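Local coordinates for pili retraction protein PilT (Thermus thermophilus, PDB 5FL3) that probably binds and hydrolyses ATP to power retraction of type IV pili, at residues 162-167 / 180-185; 166-171 / 186-191. All coordinates share one frame; numbering follows the deposited sequence.

Contact 1 (162-167 / 180-185); sequences AKNIIT and KSLVVQ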
loop_
_atom_site.group_PDB
_atom_site.type_symbol
_atom_site.label_atom_id
_atom_site.label_comp_id
_atom_site.label_asym_id
_atom_site.label_seq_id
_atom_site.Cartn_x
_atom_site.Cartn_y
_atom_site.Cartn_z
ATOM N N ALA A 162 -16.429 -7.736 -15.108
ATOM C CA ALA A 162 -17.626 -7.856 -14.275
ATOM C C ALA A 162 -17.387 -8.894 -13.172
ATOM O O ALA A 162 -17.665 -10.077 -13.340
ATOM C CB ALA A 162 -18.833 -8.223 -15.115
ATOM N N LYS A 163 -16.865 -8.428 -12.047
ATOM C CA LYS A 163 -16.429 -9.315 -10.992
ATOM C C LYS A 163 -16.906 -8.888 -9.615
ATOM O O LYS A 163 -17.314 -7.742 -9.388
ATOM C CB LYS A 163 -14.902 -9.412 -11.008
ATOM C CG LYS A 163 -14.399 -10.345 -12.091
ATOM C CD LYS A 163 -12.949 -10.117 -12.399
ATOM C CE LYS A 163 -12.515 -10.981 -13.587
ATOM N NZ LYS A 163 -12.280 -12.407 -13.206
ATOM N N ASN A 164 -16.871 -9.830 -8.689
ATOM C CA ASN A 164 -17.118 -9.479 -7.313
ATOM C C ASN A 164 -15.779 -9.319 -6.564
ATOM O O ASN A 164 -15.039 -10.280 -6.353
ATOM C CB ASN A 164 -18.003 -10.526 -6.666
ATOM C CG ASN A 164 -18.435 -10.127 -5.296
ATOM O OD1 ASN A 164 -18.691 -8.939 -5.035
ATOM N ND2 ASN A 164 -18.509 -11.102 -4.390
ATOM N N ILE A 165 -15.468 -8.091 -6.187
ATOM C CA ILE A 165 -14.202 -7.751 -5.545
ATOM C C ILE A 165 -14.425 -7.444 -4.084
ATOM O O ILE A 165 -15.154 -6.502 -3.758
ATOM C CB ILE A 165 -13.555 -6.523 -6.179
ATOM C CG1 ILE A 165 -13.273 -6.746 -7.677
ATOM C CG2 ILE A 165 -12.323 -6.162 -5.431
ATOM C CD1 ILE A 165 -12.935 -5.429 -8.415
ATOM N N ILE A 166 -13.799 -8.233 -3.211
ATOM C CA ILE A 166 -13.954 -8.068 -1.768
ATOM C C ILE A 166 -12.620 -7.700 -1.139
ATOM O O ILE A 166 -11.643 -8.450 -1.221
ATOM C CB ILE A 166 -14.503 -9.345 -1.114
ATOM C CG1 ILE A 166 -15.772 -9.805 -1.855
ATOM C CG2 ILE A 166 -14.761 -9.131 0.383
ATOM C CD1 ILE A 166 -16.365 -11.095 -1.309
ATOM N N THR A 167 -12.576 -6.529 -0.527
ATOM C CA THR A 167 -11.346 -6.039 0.071
ATOM C C THR A 167 -11.489 -6.019 1.594
ATOM O O THR A 167 -12.574 -5.770 2.108
ATOM C CB THR A 167 -10.961 -4.621 -0.480
ATOM O OG1 THR A 167 -11.686 -3.595 0.206
ATOM C CG2 THR A 167 -11.257 -4.525 -1.960
ATOM N N LYS A 180 -17.824 -1.640 -13.446
ATOM C CA LYS A 180 -18.229 -2.892 -14.063
ATOM C C LYS A 180 -18.283 -4.014 -13.029
ATOM O O LYS A 180 -18.985 -5.000 -13.217
ATOM C CB LYS A 180 -17.285 -3.254 -15.207
ATOM C CG LYS A 180 -17.849 -4.290 -16.177
ATOM C CD LYS A 180 -17.381 -4.036 -17.625
ATOM C CE LYS A 180 -17.941 -5.103 -18.591
ATOM N NZ LYS A 180 -17.776 -4.732 -20.035
ATOM N N SER A 181 -17.536 -3.849 -11.941
ATOM C CA SER A 181 -17.461 -4.836 -10.858
ATOM C C SER A 181 -18.216 -4.397 -9.629
ATOM O O SER A 181 -18.546 -3.229 -9.489
ATOM C CB SER A 181 -16.014 -5.087 -10.450
ATOM O OG SER A 181 -15.280 -5.687 -11.487
ATOM N N LEU A 182 -18.503 -5.347 -8.746
ATOM C CA LEU A 182 -18.876 -5.019 -7.379
ATOM C C LEU A 182 -17.593 -4.878 -6.566
ATOM O O LEU A 182 -16.665 -5.671 -6.698
ATOM C CB LEU A 182 -19.771 -6.083 -6.759
ATOM C CG LEU A 182 -21.120 -6.333 -7.406
ATOM C CD1 LEU A 182 -21.852 -7.438 -6.638
ATOM C CD2 LEU A 182 -21.910 -5.049 -7.409
ATOM N N VAL A 183 -17.528 -3.847 -5.743
ATOM C CA VAL A 183 -16.387 -3.659 -4.880
ATOM C C VAL A 183 -16.913 -3.567 -3.460
ATOM O O VAL A 183 -17.533 -2.579 -3.086
ATOM C CB VAL A 183 -15.580 -2.409 -5.260
ATOM C CG1 VAL A 183 -14.284 -2.351 -4.465
ATOM C CG2 VAL A 183 -15.258 -2.455 -6.715
ATOM N N VAL A 184 -16.697 -4.636 -2.699
ATOM C CA VAL A 184 -17.170 -4.761 -1.333
ATOM C C VAL A 184 -15.984 -4.485 -0.447
ATOM O O VAL A 184 -15.022 -5.251 -0.448
ATOM C CB VAL A 184 -17.730 -6.166 -1.055
ATOM C CG1 VAL A 184 -18.028 -6.350 0.419
ATOM C CG2 VAL A 184 -18.979 -6.417 -1.900
ATOM N N GLN A 185 -16.044 -3.385 0.303
ATOM C CA GLN A 185 -14.920 -2.965 1.147
ATOM C C GLN A 185 -15.263 -3.011 2.636
ATOM O O GLN A 185 -16.167 -2.328 3.128
ATOM C CB GLN A 185 -14.453 -1.567 0.751
ATOM C CG GLN A 185 -14.242 -1.412 -0.753
ATOM C CD GLN A 185 -13.602 -0.089 -1.091
ATOM O OE1 GLN A 185 -14.262 0.824 -1.590
ATOM N NE2 GLN A 185 -12.314 0.031 -0.800
#

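Contact 2 (166-171 / 186-191); sequences ITIEDP and REVGLD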
loop_
_atom_site.group_PDB
_atom_site.type_symbol
_atom_site.label_atom_id
_atom_site.label_comp_id
_atom_site.label_asym_id
_atom_site.label_seq_id
_atom_site.Cartn_x
_atom_site.Cartn_y
_atom_site.Cartn_z
ATOM N N ILE A 166 -13.799 -8.233 -3.211
ATOM C CA ILE A 166 -13.954 -8.068 -1.768
ATOM C C ILE A 166 -12.620 -7.700 -1.139
ATOM O O ILE A 166 -11.643 -8.450 -1.221
ATOM C CB ILE A 166 -14.503 -9.345 -1.114
ATOM C CG1 ILE A 166 -15.772 -9.805 -1.855
ATOM C CG2 ILE A 166 -14.761 -9.131 0.383
ATOM C CD1 ILE A 166 -16.365 -11.095 -1.309
ATOM N N THR A 167 -12.576 -6.529 -0.527
ATOM C CA THR A 167 -11.346 -6.039 0.071
ATOM C C THR A 167 -11.489 -6.019 1.594
ATOM O O THR A 167 -12.574 -5.770 2.108
ATOM C CB THR A 167 -10.961 -4.621 -0.480
ATOM O OG1 THR A 167 -11.686 -3.595 0.206
ATOM C CG2 THR A 167 -11.257 -4.525 -1.960
ATOM N N ILE A 168 -10.400 -6.326 2.304
ATOM C CA ILE A 168 -10.374 -6.282 3.770
ATOM C C ILE A 168 -9.206 -5.398 4.193
ATOM O O ILE A 168 -8.043 -5.708 3.933
ATOM C CB ILE A 168 -10.264 -7.683 4.406
ATOM C CG1 ILE A 168 -11.572 -8.466 4.205
ATOM C CG2 ILE A 168 -10.056 -7.563 5.899
ATOM C CD1 ILE A 168 -11.652 -9.206 2.941
ATOM N N GLU A 169 -9.537 -4.278 4.823
ATOM C CA GLU A 169 -8.622 -3.139 4.903
ATOM C C GLU A 169 -8.533 -2.616 6.305
ATOM O O GLU A 169 -9.521 -2.637 7.052
ATOM C CB GLU A 169 -9.064 -1.999 3.965
ATOM C CG GLU A 169 -8.961 -2.366 2.493
ATOM C CD GLU A 169 -9.379 -1.260 1.563
ATOM O OE1 GLU A 169 -8.570 -0.321 1.366
ATOM O OE2 GLU A 169 -10.509 -1.347 1.022
ATOM N N ASP A 170 -7.340 -2.130 6.640
ATOM C CA ASP A 170 -7.080 -1.587 7.959
ATOM C C ASP A 170 -6.081 -0.432 7.896
ATOM O O ASP A 170 -4.871 -0.647 8.056
ATOM C CB ASP A 170 -6.559 -2.688 8.887
ATOM C CG ASP A 170 -6.393 -2.213 10.310
ATOM O OD1 ASP A 170 -6.888 -1.112 10.632
ATOM O OD2 ASP A 170 -5.793 -2.950 11.115
ATOM N N PRO A 171 -6.583 0.791 7.644
ATOM C CA PRO A 171 -7.988 1.142 7.351
ATOM C C PRO A 171 -8.269 1.211 5.829
ATOM O O PRO A 171 -7.364 0.949 5.033
ATOM C CB PRO A 171 -8.120 2.534 7.974
ATOM C CG PRO A 171 -6.751 3.152 7.667
ATOM C CD PRO A 171 -5.729 1.995 7.651
ATOM N N ARG A 186 -14.489 -3.824 3.339
ATOM C CA ARG A 186 -14.734 -4.179 4.719
ATOM C C ARG A 186 -13.601 -3.682 5.613
ATOM O O ARG A 186 -12.487 -4.182 5.534
ATOM C CB ARG A 186 -14.908 -5.698 4.821
ATOM C CG ARG A 186 -16.339 -6.076 4.677
ATOM C CD ARG A 186 -16.622 -7.391 4.034
ATOM N NE ARG A 186 -16.469 -8.553 4.894
ATOM C CZ ARG A 186 -17.076 -8.800 6.062
ATOM N NH1 ARG A 186 -17.910 -7.949 6.639
ATOM N NH2 ARG A 186 -16.812 -9.951 6.665
ATOM N N GLU A 187 -13.896 -2.698 6.459
ATOM C CA GLU A 187 -12.879 -2.071 7.309
ATOM C C GLU A 187 -12.709 -2.855 8.608
ATOM O O GLU A 187 -13.694 -3.146 9.299
ATOM C CB GLU A 187 -13.252 -0.605 7.605
ATOM C CG GLU A 187 -12.054 0.304 7.854
ATOM C CD GLU A 187 -12.310 1.776 7.525
ATOM O OE1 GLU A 187 -13.481 2.224 7.560
ATOM O OE2 GLU A 187 -11.328 2.498 7.235
ATOM N N VAL A 188 -11.464 -3.208 8.922
ATOM C CA VAL A 188 -11.152 -3.941 10.147
ATOM C C VAL A 188 -11.428 -3.059 11.360
ATOM O O VAL A 188 -11.017 -1.900 11.397
ATOM C CB VAL A 188 -9.687 -4.405 10.174
ATOM C CG1 VAL A 188 -9.313 -4.897 11.553
ATOM C CG2 VAL A 188 -9.432 -5.483 9.096
ATOM N N GLY A 189 -12.155 -3.605 12.326
ATOM C CA GLY A 189 -12.570 -2.864 13.499
ATOM C C GLY A 189 -13.986 -2.310 13.396
ATOM O O GLY A 189 -14.562 -1.894 14.404
ATOM N N LEU A 190 -14.538 -2.280 12.186
ATOM C CA LEU A 190 -15.870 -1.705 11.963
ATOM C C LEU A 190 -16.781 -2.695 11.234
ATOM O O LEU A 190 -17.856 -3.055 11.722
ATOM C CB LEU A 190 -15.768 -0.393 11.159
ATOM C CG LEU A 190 -14.774 0.670 11.648
ATOM C CD1 LEU A 190 -14.371 1.672 10.531
ATOM C CD2 LEU A 190 -15.381 1.400 12.832
ATOM N N ASP A 191 -16.328 -3.133 10.061
ATOM C CA ASP A 191 -17.080 -4.060 9.228
ATOM C C ASP A 191 -16.835 -5.524 9.572
ATOM O O ASP A 191 -17.727 -6.362 9.410
ATOM C CB ASP A 191 -16.731 -3.828 7.772
ATOM C CG ASP A 191 -17.031 -2.426 7.336
ATOM O OD1 ASP A 191 -18.137 -1.944 7.670
ATOM O OD2 ASP A 191 -16.155 -1.811 6.688
HETATM O O HOH W 1 -9.506 -0.327 10.152
#

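Contact 1 (162-167 / 180-185)
The pairing of 162-167 with 180-185 is a parallel beta contact at the margin of the mixed sheet of a P-loop ATPase, where strand 182-187 is the outermost on its side within the chain. Asn164, Ile165, Ile166 and Thr167 lie level with Leu182, Val183, Val184 and Gln185. Four main-chain hydrogen bonds, the first from Leu182 N to Lys163 O, join the two segments, Val184 N to Ile165 O (2.6 Å, 172°) being nearly straight. Ile165, Thr167 and Val183 face helix 146-160, the helix that follows the P-loop; there Ile165 CD1 reaches back to Ser181 CB (3.7 Å) and alongside Val183 CG2 (4.1 Å). Thr167 and Gln185 run side by side in the same direction, OG1 lying 3.5 Å from Gln185 CB, while their polar ends share Glu169 as a partner. On the other face, Asn164 CG is anti to the backbone N (chi1 -173°), which lays OD1 against Leu182 CB (3.5 Å) and leaves ND2 to bond Asp206 O. Before the strands begin, Ser181 adds a side-chain tie: OG, set beside its own backbone N, accepts from Lys163 N at 3.2 Å and also bonds Tyr161 O. An alanine here would probably leave the Lys163 amide and the Tyr161 carbonyl without this shared mate. The principle illustrated is a division of labour: the main chain supplies the polar bonds between strands, Ile165 and Val183 give the helix-facing side its apolar contacts, and one buried hydroxyl satisfies loop atoms where the regular pairing has not yet begun.

Contact 2 (166-171 / 186-191)
Val188 N bonds Glu169 O almost straight at the end of the strand pair (2.8 Å, 173°), and Glu187 CA adds a weaker CA-H...O contact to that oxygen at 3.4 Å. Arg186 also joins through its backbone, its N giving to Thr167 O and its O receiving Glu169 N, so the parallel pairing carries on to the end of strands 164-169 and 182-187. Beyond it, Val188 turns its side chain toward 166-171. Its CG2 meets Ile168 CG2 at 3.9 Å, the two side chains crossing at about a right angle, and its CB packs on Asp170 CB (3.8 Å); Phe195 of helix 195-202 closes over all three residues. A water joins Asp170 OD1 (2.8 Å) to Val188 O. On the face that carries Glu169, the extended chain of Glu187, with CG anti to the backbone N (chi1 -152°), brings OE2 beside Pro171 CB (3.3 Å), where it accepts the amide of Ile172 just after the cis peptide bond before Pro171. Glu169 OE2 is held in turn by Thr167 OG1 (2.7 Å), which comes from the anti side, 29° out of the carboxylate plane, and by Gln185 NE2. The sequence ITIEDP is consistent with the Asp box of the secretion ATPases. Chemically, main-chain bonds settle the register while two carboxylates of one face are steered by local donors, Glu169 by two and Glu187 by the Ile172 amide, so that the turn after strand 164-169 is tied to its neighbour by more than strand pairing.

Contacts 1 and 2 are successive lengths of one parallel strand pair, their centres 14 Å apart, sharing Ile166 and Thr167. Their side chains are joined too: Gln185 NE2 of contact 1 probably hydrogen-bonds Glu169 OE2 of contact 2 at 2.9 Å, giving that carboxylate oxygen a second donor. Contact 1 rests on the helix that follows the P-loop, whereas contact 2 carries the strands on toward the nucleotide. The side chain of Glu169 is about 7 Å from that of Ser147, an ADP-binding residue, and the side chain of Pro171 about 9 Å from the bound ADP, against about 13 Å for Gln185. Neither contact supplies a residue lining the ADP pocket.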